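Local coordinates for protein SusD homolog (Bacteroides thetaiotaomicron VPI-5482, PDB 3IHV) that probably binds sugars at the cell surface as a SusD-family outer-membrane protein, helping to capture glycans for uptake, at residues D241-W246 with Q374-T379; D318-L323 with R459-S464. All blocks are in the same frame, centred on the assembly; numbering follows the deposited sequence.

Contact 1 (241-246 with 374-379) is partly buried and joins two short helices, 242-250 and 373-376, its centre about 19 Å from the centre of the chain. Contact 2 (318-323 with 459-464), its centre about 15 Å from that of the chain, is buried and sets helix 320-324 against the C-terminal part of the long helix 448-463. The chemistry follows the place: an aromatic ring on a helix flank with a long, water-bridged ion pair in the first, a network of direct salt bridges in the second. No helix is common to both, yet they touch. Tyr242 OH is hydrogen-bonded to Glu462 O (2.7 Å), its ring packs on Arg320, and Leu323 meets Glu243 and Lys375.

Contact 1 (D241-W246 with Q374-T379); sequences DYEQLW and QKYVTT. With EDO (1,2-ethanediol), chain O.
The Tyr376 ring lies between the backbone of Trp246, with Trp246 C 4.1 Å above the centre of one face, and the aliphatic chain of its neighbour Lys375, whose CD sits 3.7 Å above the other, toward the rim. At the ring's edge, near its plane, comes Glu243 OE2, and the carboxylate is turned 64° from the ring. The closest apolar touch is Trp246 CB to Tyr376 CE2, 3.5 Å. The Trp246 indole itself turns away, to meet the rings of Trp371 and Tyr393 nearly at right angles. In this SusD-family protein the contact thus seats the one-turn helix 373-376 against the first turns of helix 242-250. With CG trans to the backbone N (chi1 -179°), the extended Glu243 chain is carried past the phenol, CG lying 3.5 Å from Tyr376 OH. Lys375 donates from NZ to Tyr376 OH at 3.2 Å; its salt bridge to Glu243 OE2 is long, 3.9 Å from NZ, and a water bridges NZ to Glu243 OE1. Replacing Tyr376 by an alanine would probably leave Trp246 CB and the Lys375 chain without the ring between them and take from Lys375 NZ an acceptor. Gln244 grips an ethanediol with both its amide atoms.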
loop_
_atom_site.group_PDB
_atom_site.type_symbol
_atom_site.label_atom_id
_atom_site.label_comp_id
_atom_site.label_asym_id
_atom_site.label_seq_id
_atom_site.Cartn_x
_atom_site.Cartn_y
_atom_site.Cartn_z
ATOM N N ASP A 241 2.092 20.723 3.478
ATOM C CA ASP A 241 0.788 20.657 2.843
ATOM C C ASP A 241 0.411 19.247 2.397
ATOM O O ASP A 241 1.088 18.647 1.578
ATOM C CB ASP A 241 0.760 21.582 1.648
ATOM C CG ASP A 241 0.976 23.013 2.030
ATOM O OD1 ASP A 241 0.366 23.478 3.013
ATOM O OD2 ASP A 241 1.741 23.692 1.313
ATOM N N TYR A 242 -0.682 18.732 2.931
ATOM C CA TYR A 242 -1.146 17.376 2.564
ATOM C C TYR A 242 -1.291 17.223 1.069
ATOM O O TYR A 242 -0.953 16.170 0.529
ATOM C CB TYR A 242 -2.478 17.090 3.220
ATOM C CG TYR A 242 -2.898 15.660 3.181
ATOM C CD1 TYR A 242 -2.279 14.700 4.001
ATOM C CD2 TYR A 242 -3.966 15.258 2.407
ATOM C CE1 TYR A 242 -2.705 13.386 3.995
ATOM C CE2 TYR A 242 -4.392 13.972 2.408
ATOM C CZ TYR A 242 -3.767 13.031 3.189
ATOM O OH TYR A 242 -4.226 11.740 3.121
ATOM N N GLU A 243 -1.798 18.267 0.422
ATOM C CA GLU A 243 -1.999 18.252 -1.029
ATOM C C GLU A 243 -0.694 18.004 -1.794
ATOM O O GLU A 243 -0.695 17.386 -2.840
ATOM C CB GLU A 243 -2.697 19.541 -1.497
ATOM C CG GLU A 243 -2.953 19.577 -3.013
ATOM C CD GLU A 243 -3.790 20.757 -3.482
ATOM O OE1 GLU A 243 -4.379 21.451 -2.644
ATOM O OE2 GLU A 243 -3.815 20.995 -4.703
ATOM N N GLN A 244 0.420 18.493 -1.252
ATOM C CA GLN A 244 1.713 18.326 -1.892
ATOM C C GLN A 244 2.074 16.872 -2.096
ATOM O O GLN A 244 2.789 16.532 -3.037
ATOM C CB GLN A 244 2.817 19.073 -1.105
ATOM C CG GLN A 244 4.103 19.255 -1.903
ATOM C CD GLN A 244 3.917 20.175 -3.113
ATOM O OE1 GLN A 244 3.355 21.248 -2.989
ATOM N NE2 GLN A 244 4.416 19.760 -4.271
ATOM N N LEU A 245 1.666 15.986 -1.181
ATOM C CA LEU A 245 1.918 14.590 -1.409
ATOM C C LEU A 245 1.345 14.083 -2.741
ATOM O O LEU A 245 1.972 13.241 -3.416
ATOM C CB LEU A 245 1.289 13.735 -0.291
ATOM C CG LEU A 245 1.905 13.811 1.102
ATOM C CD1 LEU A 245 0.955 13.307 2.157
ATOM C CD2 LEU A 245 3.266 13.064 1.131
ATOM N N TRP A 246 0.171 14.584 -3.110
ATOM C CA TRP A 246 -0.556 14.100 -4.296
ATOM C C TRP A 246 0.001 14.792 -5.535
ATOM O O TRP A 246 0.191 14.153 -6.594
ATOM C CB TRP A 246 -2.118 14.201 -4.059
ATOM C CG TRP A 246 -2.353 13.630 -2.699
ATOM C CD1 TRP A 246 -2.713 14.295 -1.574
ATOM C CD2 TRP A 246 -1.996 12.315 -2.279
ATOM N NE1 TRP A 246 -2.637 13.471 -0.495
ATOM C CE2 TRP A 246 -2.206 12.244 -0.902
ATOM C CE3 TRP A 246 -1.570 11.170 -2.953
ATOM C CZ2 TRP A 246 -1.977 11.081 -0.179
ATOM C CZ3 TRP A 246 -1.337 10.027 -2.218
ATOM C CH2 TRP A 246 -1.528 9.999 -0.870
ATOM N N GLN A 374 -6.349 14.766 -13.878
ATOM C CA GLN A 374 -6.755 16.024 -14.469
ATOM C C GLN A 374 -6.362 17.185 -13.556
ATOM O O GLN A 374 -5.890 18.207 -14.019
ATOM C CB GLN A 374 -8.254 16.014 -14.689
ATOM C CG GLN A 374 -8.851 17.302 -15.182
ATOM C CD GLN A 374 -8.486 17.640 -16.614
ATOM O OE1 GLN A 374 -8.268 16.755 -17.467
ATOM N NE2 GLN A 374 -8.495 18.920 -16.904
ATOM N N LYS A 375 -6.564 17.003 -12.256
ATOM C CA LYS A 375 -6.191 18.000 -11.276
ATOM C C LYS A 375 -4.672 18.192 -11.112
ATOM O O LYS A 375 -4.198 19.323 -11.053
ATOM C CB LYS A 375 -6.745 17.618 -9.892
ATOM C CG LYS A 375 -6.460 18.682 -8.820
ATOM C CD LYS A 375 -6.975 18.286 -7.442
ATOM C CE LYS A 375 -6.826 19.448 -6.461
ATOM N NZ LYS A 375 -7.083 18.971 -5.071
ATOM N N TYR A 376 -3.922 17.102 -11.013
ATOM C CA TYR A 376 -2.508 17.190 -10.652
ATOM C C TYR A 376 -1.427 17.157 -11.736
ATOM O O TYR A 376 -0.389 17.770 -11.552
ATOM C CB TYR A 376 -2.192 16.127 -9.604
ATOM C CG TYR A 376 -2.877 16.349 -8.269
ATOM C CD1 TYR A 376 -2.664 17.519 -7.545
ATOM C CD2 TYR A 376 -3.653 15.382 -7.695
ATOM C CE1 TYR A 376 -3.257 17.717 -6.324
ATOM C CE2 TYR A 376 -4.252 15.569 -6.473
ATOM C CZ TYR A 376 -4.051 16.734 -5.783
ATOM O OH TYR A 376 -4.655 16.941 -4.565
ATOM N N VAL A 377 -1.643 16.431 -12.828
ATOM C CA VAL A 377 -0.567 16.225 -13.788
ATOM C C VAL A 377 -0.324 17.462 -14.623
ATOM O O VAL A 377 -1.223 17.933 -15.301
ATOM C CB VAL A 377 -0.805 14.961 -14.613
ATOM C CG1 VAL A 377 0.301 14.781 -15.648
ATOM C CG2 VAL A 377 -0.806 13.796 -13.688
ATOM N N THR A 378 0.886 18.019 -14.522
ATOM C CA THR A 378 1.210 19.279 -15.209
ATOM C C THR A 378 1.768 19.088 -16.611
ATOM O O THR A 378 1.914 20.073 -17.377
ATOM C CB THR A 378 2.258 20.067 -14.400
ATOM O OG1 THR A 378 3.447 19.279 -14.271
ATOM C CG2 THR A 378 1.734 20.395 -13.022
ATOM N N THR A 379 2.115 17.848 -16.957
ATOM C CA THR A 379 2.751 17.583 -18.234
ATOM C C THR A 379 2.014 16.606 -19.131
ATOM O O THR A 379 1.235 15.781 -18.677
ATOM C CB THR A 379 4.130 17.060 -18.014
ATOM O OG1 THR A 379 4.058 15.840 -17.255
ATOM C CG2 THR A 379 4.937 18.109 -17.251
HETATM C C1 EDO O . 5.091 23.525 -4.484
HETATM O O1 EDO O . 3.762 23.691 -3.971
HETATM C C2 EDO O . 5.037 23.288 -5.983
HETATM O O2 EDO O . 4.345 22.065 -6.303
HETATM O O HOH W 1 -7.150 21.538 -3.524
#

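Contact 2 (D318-L323 with R459-S464)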
loop_
_atom_site.group_PDB
_atom_site.type_symbol
_atom_site.label_atom_id
_atom_site.label_comp_id
_atom_site.label_asym_id
_atom_site.label_seq_id
_atom_site.Cartn_x
_atom_site.Cartn_y
_atom_site.Cartn_z
ATOM N N ASP A 318 -10.914 19.295 8.987
ATOM C CA ASP A 318 -9.913 18.344 8.496
ATOM C C ASP A 318 -9.813 18.505 6.981
ATOM O O ASP A 318 -10.745 18.107 6.240
ATOM C CB ASP A 318 -10.354 16.937 8.872
ATOM C CG ASP A 318 -9.327 15.892 8.549
ATOM O OD1 ASP A 318 -8.488 16.117 7.636
ATOM O OD2 ASP A 318 -9.396 14.815 9.185
ATOM N N ILE A 319 -8.691 19.059 6.522
ATOM C CA ILE A 319 -8.509 19.355 5.094
ATOM C C ILE A 319 -8.240 18.110 4.252
ATOM O O ILE A 319 -8.285 18.157 3.030
ATOM C CB ILE A 319 -7.416 20.442 4.827
ATOM C CG1 ILE A 319 -6.006 19.914 5.097
ATOM C CG2 ILE A 319 -7.772 21.734 5.607
ATOM C CD1 ILE A 319 -4.907 20.799 4.520
ATOM N N ARG A 320 -7.960 16.995 4.899
ATOM C CA ARG A 320 -7.639 15.795 4.164
ATOM C C ARG A 320 -8.858 15.217 3.502
ATOM O O ARG A 320 -8.720 14.502 2.535
ATOM C CB ARG A 320 -7.066 14.746 5.069
ATOM C CG ARG A 320 -5.729 15.130 5.674
ATOM C CD ARG A 320 -5.299 14.157 6.745
ATOM N NE ARG A 320 -6.201 14.223 7.902
ATOM C CZ ARG A 320 -6.003 13.571 9.055
ATOM N NH1 ARG A 320 -4.941 12.813 9.237
ATOM N NH2 ARG A 320 -6.857 13.682 10.039
ATOM N N ARG A 321 -10.035 15.487 4.055
ATOM C CA ARG A 321 -11.280 14.887 3.550
ATOM C C ARG A 321 -11.510 15.211 2.067
ATOM O O ARG A 321 -11.608 14.308 1.261
ATOM C CB ARG A 321 -12.461 15.295 4.406
ATOM C CG ARG A 321 -13.837 14.675 3.961
ATOM C CD ARG A 321 -15.027 15.107 4.863
ATOM N NE ARG A 321 -15.043 16.559 4.867
ATOM C CZ ARG A 321 -14.572 17.347 5.830
ATOM N NH1 ARG A 321 -14.077 16.857 6.982
ATOM N NH2 ARG A 321 -14.582 18.645 5.632
ATOM N N ASP A 322 -11.548 16.479 1.730
ATOM C CA ASP A 322 -11.716 16.893 0.333
ATOM C C ASP A 322 -10.521 16.565 -0.572
ATOM O O ASP A 322 -10.684 16.487 -1.795
ATOM C CB ASP A 322 -12.037 18.382 0.250
ATOM C CG ASP A 322 -13.353 18.711 0.895
ATOM O OD1 ASP A 322 -14.285 17.881 0.828
ATOM O OD2 ASP A 322 -13.465 19.795 1.476
ATOM N N LEU A 323 -9.327 16.426 0.009
ATOM C CA LEU A 323 -8.152 16.039 -0.748
ATOM C C LEU A 323 -8.110 14.557 -1.012
ATOM O O LEU A 323 -7.423 14.145 -1.947
ATOM C CB LEU A 323 -6.868 16.465 -0.046
ATOM C CG LEU A 323 -6.634 17.959 -0.062
ATOM C CD1 LEU A 323 -5.512 18.384 0.911
ATOM C CD2 LEU A 323 -6.277 18.418 -1.503
ATOM N N ARG A 459 -5.870 6.323 11.075
ATOM C CA ARG A 459 -5.316 5.625 9.929
ATOM C C ARG A 459 -6.213 5.724 8.705
ATOM O O ARG A 459 -5.703 5.868 7.567
ATOM C CB ARG A 459 -4.984 4.162 10.268
ATOM C CG ARG A 459 -3.830 4.037 11.281
ATOM C CD ARG A 459 -3.432 2.587 11.485
ATOM N NE ARG A 459 -2.794 2.008 10.297
ATOM C CZ ARG A 459 -1.555 2.278 9.899
ATOM N NH1 ARG A 459 -0.758 3.134 10.566
ATOM N NH2 ARG A 459 -1.122 1.734 8.778
ATOM N N SER A 460 -7.536 5.675 8.910
ATOM C CA SER A 460 -8.451 5.869 7.792
ATOM C C SER A 460 -8.374 7.291 7.276
ATOM O O SER A 460 -8.293 7.497 6.064
ATOM C CB SER A 460 -9.883 5.461 8.155
ATOM O OG SER A 460 -10.528 6.390 8.994
ATOM N N TYR A 461 -8.361 8.291 8.165
ATOM C CA TYR A 461 -8.293 9.706 7.745
ATOM C C TYR A 461 -6.964 10.089 7.110
ATOM O O TYR A 461 -6.931 10.921 6.184
ATOM C CB TYR A 461 -8.630 10.651 8.908
ATOM C CG TYR A 461 -10.049 10.508 9.466
ATOM C CD1 TYR A 461 -11.093 9.976 8.706
ATOM C CD2 TYR A 461 -10.370 11.040 10.697
ATOM C CE1 TYR A 461 -12.384 9.912 9.195
ATOM C CE2 TYR A 461 -11.670 11.009 11.185
ATOM C CZ TYR A 461 -12.668 10.443 10.432
ATOM O OH TYR A 461 -13.950 10.408 10.930
ATOM N N GLU A 462 -5.881 9.443 7.551
ATOM C CA GLU A 462 -4.581 9.790 7.012
ATOM C C GLU A 462 -4.229 9.055 5.727
ATOM O O GLU A 462 -3.661 9.649 4.785
ATOM C CB GLU A 462 -3.488 9.514 8.057
ATOM C CG GLU A 462 -2.080 9.873 7.570
ATOM C CD GLU A 462 -1.896 11.339 7.175
ATOM O OE1 GLU A 462 -2.685 12.237 7.633
ATOM O OE2 GLU A 462 -0.979 11.600 6.349
ATOM N N LEU A 463 -4.564 7.770 5.689
ATOM C CA LEU A 463 -4.073 6.858 4.659
ATOM C C LEU A 463 -5.135 6.258 3.727
ATOM O O LEU A 463 -4.846 5.312 3.005
ATOM C CB LEU A 463 -3.354 5.705 5.383
ATOM C CG LEU A 463 -2.231 6.097 6.334
ATOM C CD1 LEU A 463 -1.868 4.887 7.232
ATOM C CD2 LEU A 463 -1.037 6.558 5.572
ATOM N N SER A 464 -6.351 6.804 3.737
ATOM C CA SER A 464 -7.444 6.247 2.969
ATOM C C SER A 464 -7.042 5.945 1.549
ATOM O O SER A 464 -6.351 6.740 0.947
ATOM C CB SER A 464 -8.662 7.196 2.960
ATOM O OG SER A 464 -8.382 8.460 2.379
#
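Arg320 donates from NH1 to Glu462 OE1 at 2.8 Å, with an N-H...O angle of 160°, and this bond is one arm of a salt-bridge network with Asp318. Glu462 OE1 receives it through the anti lone pair and lies in the guanidinium plane. Side-on, the same guanidinium grips Asp318 with two nitrogens: NE to OD1 is 3.0 Å and almost straight (173°), while NH2 reaches OD2 at 2.9 Å from above the carboxylate plane. Asp318 OD1 also accepts from Arg320 N at 2.9 Å, a capping bond where the chain turns into helix 320-324, so one oxygen serves both backbone and side chain. Within this SusD-family chain the network ties helix 320-324 to the C-terminal part of helix 448-463. Glu458, a turn earlier on the long helix, adds another salt bridge to NH1, and Arg396 and Arg429 hold Glu462 OE2. Together these carboxylates and arginines probably offset one another's charge in a buried setting, and in-plane bonds on several sides should keep the guanidinium from turning. The Arg320 side chain, bent at chi3 (-66°), crosses that of Tyr461 at about a right angle. Packing completes the contact: CD of Arg320 rests 3.7 Å from Tyr461 O, and Tyr461 CB lies over one guanidinium face, 3.7 Å from Arg320 NH2.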